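PDB 6KC2: lectin from Pleurotus ostreatus, which binds carbohydrates through calcium, here holding rhamnose by two hydroxyls on the metal, and has a second calcium site seen to take N-acetyl-D-galactosamine. Local coordinates for residues D97-F102 and Q137-N142. Sequence-based numbering, arbitrary orientation.
Sequences DDAHTF and QNLVAN. With CA (calcium ion), chain F; RAM (alpha-L-rhamnopyranose), chain G.
Asp98 OD2 is gripped twice: it binds the calcium ion and accepts a nearly linear hydrogen bond from Leu139 N (2.7 Å, N-H...O 178°), the donor lying above the carboxylate plane. These two bonds hold OD2, and rhamnose O2, donating to Asp98 OD1, further limits the carboxylate's freedom to turn. Asn138 OD1 reaches the same ion at 2.3 Å; the 2.9 Å between Asp98 OD2 and Asn138 OD1 therefore reflects two ligands of one metal. With CG of Asp97 anti to its own N (chi1 176°), Asp97 OD1 comes within 2.4 Å of the calcium, and Asp98, across a cis peptide, supplies OD2 separately. Ser143 OG and Pro144 O complete the protein ligands, while rhamnose adds O3 and O4, each 2.5 Å from the ion, making this a calcium-mediated sugar site. Val140 CG2 lies against rhamnose O3. Behind the site, Gln137 O accepts from both Asp98 N (2.8 Å) and Ala99 N (3.2 Å), a classic beta bulge, and Gln137 N returns a bond to Ala99 O. Trp204 NE1 holds Asp97 OD2, and Ile69 O takes Asn138 ND2. The contact joins antiparallel neighbours 99-104 and 129-138, flanked by 107-114 and 71-80, where the chain turns in from strand 87-96 of another sheet.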
# COMPACT_ATOMS: atom_id res chain seq x y z
N ASP A 97 5.69 -11.59 -15.66
CA ASP A 97 5.57 -11.91 -17.07
C ASP A 97 4.99 -13.31 -17.10
O ASP A 97 5.74 -14.27 -16.89
CB ASP A 97 6.93 -11.82 -17.76
CG ASP A 97 6.88 -12.24 -19.21
OD1 ASP A 97 5.84 -12.77 -19.68
OD2 ASP A 97 7.90 -12.03 -19.90
N ASP A 98 3.68 -13.46 -17.35
CA ASP A 98 2.76 -12.37 -17.77
C ASP A 98 1.77 -11.89 -16.69
O ASP A 98 1.31 -10.75 -16.75
CB ASP A 98 1.91 -12.82 -18.97
CG ASP A 98 2.73 -13.12 -20.21
OD1 ASP A 98 2.95 -12.18 -21.00
OD2 ASP A 98 3.14 -14.30 -20.40
N ALA A 99 1.41 -12.75 -15.73
CA ALA A 99 0.35 -12.42 -14.79
C ALA A 99 0.60 -13.15 -13.47
O ALA A 99 1.31 -14.17 -13.43
CB ALA A 99 -1.05 -12.79 -15.35
N HIS A 100 -0.01 -12.65 -12.40
CA HIS A 100 0.23 -13.23 -11.09
C HIS A 100 -1.00 -13.13 -10.21
O HIS A 100 -1.83 -12.22 -10.37
CB HIS A 100 1.41 -12.55 -10.38
CG HIS A 100 1.17 -11.10 -10.12
ND1 HIS A 100 1.62 -10.11 -10.96
CD2 HIS A 100 0.51 -10.47 -9.12
CE1 HIS A 100 1.24 -8.93 -10.49
NE2 HIS A 100 0.57 -9.12 -9.37
N THR A 101 -1.10 -14.06 -9.26
CA THR A 101 -2.01 -13.97 -8.13
C THR A 101 -1.19 -14.14 -6.86
O THR A 101 -0.43 -15.11 -6.75
CB THR A 101 -3.12 -15.03 -8.19
OG1 THR A 101 -3.70 -15.03 -9.50
CG2 THR A 101 -4.20 -14.76 -7.15
N PHE A 102 -1.34 -13.22 -5.92
CA PHE A 102 -0.51 -13.13 -4.73
C PHE A 102 -1.32 -13.53 -3.49
O PHE A 102 -2.42 -13.01 -3.28
CB PHE A 102 0.03 -11.70 -4.57
CG PHE A 102 1.30 -11.61 -3.77
CD1 PHE A 102 1.29 -11.78 -2.38
CD2 PHE A 102 2.52 -11.35 -4.40
CE1 PHE A 102 2.47 -11.69 -1.64
CE2 PHE A 102 3.72 -11.26 -3.66
CZ PHE A 102 3.69 -11.42 -2.28
N GLN A 137 1.70 -16.91 -14.28
CA GLN A 137 1.20 -17.47 -15.54
C GLN A 137 2.00 -16.90 -16.70
O GLN A 137 2.14 -15.68 -16.82
CB GLN A 137 -0.28 -17.15 -15.79
CG GLN A 137 -1.26 -17.48 -14.69
CD GLN A 137 -2.64 -16.85 -14.99
OE1 GLN A 137 -3.19 -17.05 -16.09
NE2 GLN A 137 -3.17 -16.06 -14.05
N ASN A 138 2.48 -17.79 -17.57
CA ASN A 138 2.99 -17.40 -18.87
C ASN A 138 1.85 -17.52 -19.89
O ASN A 138 1.25 -18.59 -20.03
CB ASN A 138 4.16 -18.28 -19.27
CG ASN A 138 4.86 -17.78 -20.51
OD1 ASN A 138 4.79 -16.59 -20.82
ND2 ASN A 138 5.54 -18.68 -21.23
N LEU A 139 1.54 -16.42 -20.59
CA LEU A 139 0.35 -16.40 -21.44
C LEU A 139 0.67 -16.37 -22.93
O LEU A 139 -0.26 -16.44 -23.73
CB LEU A 139 -0.54 -15.20 -21.07
CG LEU A 139 -1.16 -15.24 -19.66
CD1 LEU A 139 -1.90 -13.94 -19.33
CD2 LEU A 139 -2.11 -16.43 -19.50
N VAL A 140 1.93 -16.27 -23.32
CA VAL A 140 2.32 -16.25 -24.73
C VAL A 140 3.31 -17.38 -24.96
O VAL A 140 4.29 -17.52 -24.22
CB VAL A 140 2.92 -14.89 -25.13
CG1 VAL A 140 3.37 -14.90 -26.57
CG2 VAL A 140 1.91 -13.80 -24.89
N ALA A 141 3.05 -18.21 -25.98
CA ALA A 141 3.92 -19.34 -26.25
C ALA A 141 5.30 -18.87 -26.71
O ALA A 141 5.44 -17.81 -27.32
CB ALA A 141 3.30 -20.26 -27.30
N ASN A 142 6.33 -19.66 -26.38
CA ASN A 142 7.72 -19.38 -26.77
C ASN A 142 8.24 -18.07 -26.20
O ASN A 142 9.15 -17.47 -26.79
CB ASN A 142 7.88 -19.35 -28.30
CG ASN A 142 7.39 -20.60 -28.97
OD1 ASN A 142 7.72 -21.72 -28.55
ND2 ASN A 142 6.58 -20.44 -30.01
CA CA F . 5.55 -14.43 -21.34
C1 RAM G . 5.49 -10.24 -25.19
C2 RAM G . 4.50 -11.00 -24.30
C3 RAM G . 5.21 -12.19 -23.67
C4 RAM G . 6.39 -11.68 -22.86
C5 RAM G . 7.29 -10.79 -23.72
C6 RAM G . 8.39 -10.14 -22.89
O1 RAM G . 5.98 -11.09 -26.24
O2 RAM G . 4.04 -10.16 -23.26
O3 RAM G . 4.32 -12.90 -22.85
O4 RAM G . 7.10 -12.78 -22.34
O5 RAM G . 6.54 -9.75 -24.34